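PDB 6WON: YohF from Salmonella typhimurium, which is probably an NAD(P)-dependent oxidoreductase of the short-chain dehydrogenase/reductase family that may act on acetoin. Local coordinates for residues B[57-62]-B[77-82]; B[141-146]-B[240-245]. All blocks are in the same frame, centred on the assembly; numbering follows the deposited sequence.

Contact 1: residues B[57-62]-B[77-82]; sequences ETIHLD and IQRLGR
The flat guanidinium of Arg79 meets Glu57 and Thr58 at its edge. Glu57 OE1 lies in the guanidinium plane, 2.8 Å from Arg79 NH2, and closes a salt bridge. This bond is almost straight, at 177°. The oxygen is reached on its anti side, somewhat out of the carboxylate plane. The carboxylate and guanidinium planes stand 83° apart, and one bond joins them. The carbonyl oxygen of Thr58 lies at the same edge, but tilted from the plane. It accepts a bent bond of 2.7 Å from Arg79 NH2 and a weak one of 2.9 Å from Arg79 NH1, and so sits between the two terminal nitrogens. Arg79 NH2 thus grips one side-chain and one backbone acceptor, which should limit rotation of the group. Ile59 approaches obliquely, with Ile59 CG1 3.7 Å from Arg79 NH1. The Arg79 chain bends at chi3 (60°), which brings its end round to the strand. Next to the charged pair, Glu57 and Leu80 run past each other in opposite directions, with Glu57 CG 3.7 Å from Leu80 CD2. The Glu57 chain is folded at chi2, so its methylene groups face Leu80 while OE1 reaches Arg79. The other carboxylate oxygen, OE2, forms a salt bridge with Arg55, which also bonds to the carbonyl of Arg79. The contact lies at the surface, with Leu80 buried. It ties strand 56-60, the outermost on its side of the Rossmann-type sheet, to the C-terminal end of helix 71-80. Glu57 and Ile59 bond through their backbones to strand 30-35, while Leu80 touches Val6 of strand 6-9. About one turn earlier in the helix, Ile77 packs on helix 103-131.

Contact 2: residues B[141-146]-B[240-245]; sequences TSVHEH and IVDGGF
Val143 points one methyl, CG2, at the ring of Phe245 and the other, CG1, at Ile240 and Asp242. Val143 CG2 sits over one face of the Phe245 ring, toward its rim, in a CH-pi contact 3.9 Å from the ring centroid. The same methyl also lies over the centre of a face of the neighbouring His144 ring. The two rings are nearly perpendicular, with planes at 86°, and meet obliquely where His144 CE1 comes 3.9 Å from Phe245 CZ. The Val143 torsion (chi1 -70°) sets CG2 between its own backbone N and carbonyl carbon, facing the rings. Val143 CG1 then fits 3.5 Å from Asp242 CB and 3.8 Å from Ile240 CG2. Further along the 141-146 segment, His146 meets Ile240 from the opposite direction. His146 CD2 and Ile240 CD1 are 3.4 Å apart, with the methyl oblique to the ring.

The contact joins the loop after strand 135-140, which carries the probable catalytic Ser142, to the end of strand 238-241 and its type I' turn. No hydrogen bond links the segments. The polar ends are used elsewhere: His144 ND1 on Thr147 O, and His146 NE2 on Ser238 OG. Asp242 OD1 takes Gly244 N in an Asx turn, and OD2 takes Met246 N. Cohesion of this buried contact thus comes mainly from apolar packing, not paired charges.

The two contacts lie on opposite sides of the chain's centre. Their centres are 30 Å apart and their nearest atoms about 15 Å, so they do not touch. Both reach the same parallel sheet: contact 1 at strand 56-60 and contact 2 at strand 238-241, its two outermost strands within the chain. Contact 2 is nearer the probable active site. Its Ser142 touches Tyr155 and Lys159 of helix 153-173, consistent with the Ser-Tyr-Lys set of this family. It also reaches other subunits, since Gly243 bonds through its backbone to a second subunit. No other chain of the assembly touches the segments of contact 1.

Contact 1: residues B[57-62]-B[77-82]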
loop_
_atom_site.group_PDB
_atom_site.type_symbol
_atom_site.label_atom_id
_atom_site.label_comp_id
_atom_site.label_asym_id
_atom_site.label_seq_id
_atom_site.Cartn_x
_atom_site.Cartn_y
_atom_site.Cartn_z
ATOM N N GLU B 57 -24.680 11.973 27.157
ATOM C CA GLU B 57 -23.920 12.312 28.350
ATOM C C GLU B 57 -22.573 12.884 27.931
ATOM O O GLU B 57 -21.977 12.423 26.955
ATOM C CB GLU B 57 -23.702 11.083 29.246
ATOM C CG GLU B 57 -24.963 10.486 29.837
ATOM C CD GLU B 57 -25.567 11.333 30.961
ATOM O OE1 GLU B 57 -24.895 12.254 31.474
ATOM O OE2 GLU B 57 -26.732 11.073 31.329
ATOM N N THR B 58 -22.086 13.875 28.681
ATOM C CA THR B 58 -20.817 14.526 28.386
ATOM C C THR B 58 -19.812 14.295 29.513
ATOM O O THR B 58 -20.183 14.083 30.674
ATOM C CB THR B 58 -20.982 16.040 28.178
ATOM O OG1 THR B 58 -21.507 16.620 29.373
ATOM C CG2 THR B 58 -21.925 16.335 27.023
ATOM N N ILE B 59 -18.529 14.341 29.162
ATOM C CA ILE B 59 -17.475 14.242 30.162
ATOM C C ILE B 59 -16.239 14.951 29.632
ATOM O O ILE B 59 -15.952 14.929 28.430
ATOM C CB ILE B 59 -17.178 12.774 30.559
ATOM C CG1 ILE B 59 -16.668 12.725 31.997
ATOM C CG2 ILE B 59 -16.159 12.121 29.637
ATOM C CD1 ILE B 59 -16.675 11.340 32.589
ATOM N N HIS B 60 -15.552 15.631 30.541
ATOM C CA HIS B 60 -14.246 16.203 30.257
ATOM C C HIS B 60 -13.238 15.083 30.042
ATOM O O HIS B 60 -13.188 14.124 30.818
ATOM C CB HIS B 60 -13.823 17.105 31.423
ATOM C CG HIS B 60 -12.422 17.619 31.329
ATOM N ND1 HIS B 60 -11.950 18.306 30.230
ATOM C CD2 HIS B 60 -11.396 17.571 32.212
ATOM C CE1 HIS B 60 -10.690 18.643 30.435
ATOM N NE2 HIS B 60 -10.331 18.211 31.629
ATOM N N LEU B 61 -12.438 15.197 28.988
ATOM C CA LEU B 61 -11.347 14.263 28.735
ATOM C C LEU B 61 -10.080 15.064 28.478
ATOM O O LEU B 61 -10.038 15.875 27.547
ATOM C CB LEU B 61 -11.669 13.351 27.547
ATOM C CG LEU B 61 -10.609 12.359 27.053
ATOM C CD1 LEU B 61 -10.302 11.317 28.110
ATOM C CD2 LEU B 61 -11.081 11.680 25.743
ATOM N N ASP B 62 -9.061 14.856 29.311
ATOM C CA ASP B 62 -7.755 15.501 29.166
ATOM C C ASP B 62 -6.696 14.419 28.937
ATOM O O ASP B 62 -6.123 13.885 29.890
ATOM C CB ASP B 62 -7.440 16.341 30.396
ATOM C CG ASP B 62 -6.218 17.214 30.209
ATOM O OD1 ASP B 62 -5.546 17.079 29.167
ATOM O OD2 ASP B 62 -5.936 18.046 31.102
ATOM N N ILE B 77 -18.626 5.536 30.361
ATOM C CA ILE B 77 -19.227 4.217 30.177
ATOM C C ILE B 77 -20.140 3.877 31.351
ATOM O O ILE B 77 -21.287 3.447 31.168
ATOM C CB ILE B 77 -18.131 3.153 29.995
ATOM C CG1 ILE B 77 -17.316 3.432 28.728
ATOM C CG2 ILE B 77 -18.746 1.760 29.937
ATOM C CD1 ILE B 77 -16.091 2.546 28.582
ATOM N N GLN B 78 -19.647 4.081 32.582
ATOM C CA GLN B 78 -20.458 3.770 33.758
ATOM C C GLN B 78 -21.758 4.562 33.758
ATOM O O GLN B 78 -22.817 4.031 34.108
ATOM C CB GLN B 78 -19.668 4.043 35.038
ATOM C CG GLN B 78 -18.503 3.093 35.264
ATOM C CD GLN B 78 -18.936 1.640 35.393
ATOM O OE1 GLN B 78 -19.937 1.334 36.049
ATOM N NE2 GLN B 78 -18.186 0.738 34.766
ATOM N N ARG B 79 -21.703 5.836 33.367
ATOM C CA ARG B 79 -22.925 6.633 33.341
ATOM C C ARG B 79 -23.892 6.118 32.284
ATOM O O ARG B 79 -25.101 6.036 32.526
ATOM C CB ARG B 79 -22.588 8.104 33.105
ATOM C CG ARG B 79 -22.214 8.837 34.389
ATOM C CD ARG B 79 -21.362 10.059 34.106
ATOM N NE ARG B 79 -22.061 11.017 33.257
ATOM C CZ ARG B 79 -21.508 12.119 32.765
ATOM N NH1 ARG B 79 -20.242 12.399 33.036
ATOM N NH2 ARG B 79 -22.220 12.941 32.000
ATOM N N LEU B 80 -23.378 5.726 31.124
ATOM C CA LEU B 80 -24.253 5.238 30.070
ATOM C C LEU B 80 -24.655 3.786 30.277
ATOM O O LEU B 80 -25.661 3.349 29.710
ATOM C CB LEU B 80 -23.571 5.423 28.716
ATOM C CG LEU B 80 -23.411 6.898 28.342
ATOM C CD1 LEU B 80 -22.267 7.107 27.353
ATOM C CD2 LEU B 80 -24.737 7.456 27.789
ATOM N N GLY B 81 -23.902 3.035 31.083
ATOM C CA GLY B 81 -24.264 1.680 31.453
ATOM C C GLY B 81 -23.733 0.593 30.535
ATOM O O GLY B 81 -23.951 -0.589 30.823
ATOM N N ARG B 82 -23.047 0.952 29.451
ATOM C CA ARG B 82 -22.494 0.001 28.494
ATOM C C ARG B 82 -21.804 0.814 27.401
ATOM O O ARG B 82 -21.942 2.042 27.341
ATOM C CB ARG B 82 -23.576 -0.902 27.890
ATOM C CG ARG B 82 -24.621 -0.129 27.099
ATOM C CD ARG B 82 -25.611 -1.054 26.413
ATOM N NE ARG B 82 -24.973 -1.964 25.462
ATOM C CZ ARG B 82 -24.993 -3.290 25.573
ATOM N NH1 ARG B 82 -25.610 -3.862 26.606
ATOM N NH2 ARG B 82 -24.403 -4.048 24.653
#

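Contact 2: residues B[141-146]-B[240-245]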
loop_
_atom_site.group_PDB
_atom_site.type_symbol
_atom_site.label_atom_id
_atom_site.label_comp_id
_atom_site.label_asym_id
_atom_site.label_seq_id
_atom_site.Cartn_x
_atom_site.Cartn_y
_atom_site.Cartn_z
ATOM N N THR B 141 -7.977 8.355 11.725
ATOM C CA THR B 141 -6.572 8.666 11.501
ATOM C C THR B 141 -6.461 9.869 10.570
ATOM O O THR B 141 -6.859 10.976 10.951
ATOM C CB THR B 141 -5.827 7.441 10.967
ATOM O OG1 THR B 141 -6.368 7.061 9.701
ATOM C CG2 THR B 141 -5.995 6.267 11.944
ATOM N N SER B 142 -5.959 9.671 9.351
ATOM C CA SER B 142 -5.723 10.757 8.402
ATOM C C SER B 142 -5.121 10.129 7.151
ATOM O O SER B 142 -4.620 9.002 7.195
ATOM C CB SER B 142 -4.772 11.817 8.977
ATOM O OG SER B 142 -4.032 12.470 7.963
ATOM N N VAL B 143 -5.164 10.863 6.033
ATOM C CA VAL B 143 -4.370 10.411 4.891
ATOM C C VAL B 143 -2.913 10.254 5.289
ATOM O O VAL B 143 -2.184 9.459 4.683
ATOM C CB VAL B 143 -4.481 11.355 3.683
ATOM C CG1 VAL B 143 -5.854 11.255 3.076
ATOM C CG2 VAL B 143 -4.126 12.818 4.072
ATOM N N HIS B 144 -2.478 10.958 6.338
ATOM C CA HIS B 144 -1.088 10.873 6.759
ATOM C C HIS B 144 -0.791 9.646 7.612
ATOM O O HIS B 144 0.345 9.498 8.092
ATOM C CB HIS B 144 -0.719 12.174 7.456
ATOM C CG HIS B 144 -0.954 13.366 6.581
ATOM N ND1 HIS B 144 -0.266 13.556 5.400
ATOM C CD2 HIS B 144 -1.849 14.381 6.666
ATOM C CE1 HIS B 144 -0.700 14.663 4.818
ATOM N NE2 HIS B 144 -1.652 15.185 5.571
ATOM N N GLU B 145 -1.771 8.762 7.798
ATOM C CA GLU B 145 -1.473 7.368 8.135
ATOM C C GLU B 145 -0.719 6.666 7.005
ATOM O O GLU B 145 -0.112 5.610 7.234
ATOM C CB GLU B 145 -2.786 6.616 8.431
ATOM C CG GLU B 145 -2.649 5.120 8.740
ATOM C CD GLU B 145 -3.966 4.361 8.675
ATOM O OE1 GLU B 145 -5.050 4.978 8.829
ATOM O OE2 GLU B 145 -3.920 3.127 8.485
ATOM N N HIS B 146 -0.730 7.242 5.793
ATOM C CA HIS B 146 -0.225 6.594 4.590
ATOM C C HIS B 146 0.841 7.386 3.851
ATOM O O HIS B 146 1.712 6.774 3.212
ATOM C CB HIS B 146 -1.392 6.307 3.618
ATOM C CG HIS B 146 -2.504 5.528 4.243
ATOM N ND1 HIS B 146 -2.388 4.187 4.546
ATOM C CD2 HIS B 146 -3.732 5.905 4.672
ATOM C CE1 HIS B 146 -3.501 3.768 5.123
ATOM N NE2 HIS B 146 -4.334 4.790 5.210
ATOM N N ILE B 240 -10.195 5.571 3.277
ATOM C CA ILE B 240 -9.689 6.922 3.066
ATOM C C ILE B 240 -10.759 7.768 2.396
ATOM O O ILE B 240 -11.273 7.408 1.328
ATOM C CB ILE B 240 -8.400 6.895 2.230
ATOM C CG1 ILE B 240 -7.304 6.126 2.978
ATOM C CG2 ILE B 240 -7.961 8.310 1.869
ATOM C CD1 ILE B 240 -6.048 5.887 2.117
ATOM N N VAL B 241 -11.083 8.891 3.012
ATOM C CA VAL B 241 -12.104 9.819 2.523
ATOM C C VAL B 241 -11.378 11.141 2.304
ATOM O O VAL B 241 -11.193 11.930 3.233
ATOM C CB VAL B 241 -13.270 9.976 3.505
ATOM C CG1 VAL B 241 -14.270 10.998 3.000
ATOM C CG2 VAL B 241 -13.958 8.621 3.763
ATOM N N ASP B 242 -10.932 11.392 1.066
ATOM C CA ASP B 242 -9.971 12.473 0.896
ATOM C C ASP B 242 -10.142 13.262 -0.398
ATOM O O ASP B 242 -9.206 13.964 -0.804
ATOM C CB ASP B 242 -8.554 11.898 0.959
ATOM C CG ASP B 242 -8.217 11.022 -0.251
ATOM O OD1 ASP B 242 -9.119 10.685 -1.056
ATOM O OD2 ASP B 242 -7.033 10.661 -0.394
ATOM N N GLY B 243 -11.293 13.161 -1.060
ATOM C CA GLY B 243 -11.516 13.859 -2.319
ATOM C C GLY B 243 -10.437 13.639 -3.368
ATOM O O GLY B 243 -10.184 14.510 -4.210
ATOM N N GLY B 244 -9.778 12.482 -3.315
ATOM C CA GLY B 244 -8.727 12.154 -4.259
ATOM C C GLY B 244 -7.336 12.575 -3.842
ATOM O O GLY B 244 -6.414 12.498 -4.666
ATOM N N PHE B 245 -7.162 13.018 -2.590
ATOM C CA PHE B 245 -5.852 13.440 -2.090
ATOM C C PHE B 245 -4.750 12.442 -2.452
ATOM O O PHE B 245 -3.692 12.830 -2.954
ATOM C CB PHE B 245 -5.942 13.638 -0.570
ATOM C CG PHE B 245 -4.693 14.203 0.073
ATOM C CD1 PHE B 245 -3.638 13.366 0.433
ATOM C CD2 PHE B 245 -4.601 15.557 0.374
ATOM C CE1 PHE B 245 -2.496 13.887 1.057
ATOM C CE2 PHE B 245 -3.468 16.081 1.004
ATOM C CZ PHE B 245 -2.417 15.248 1.340
#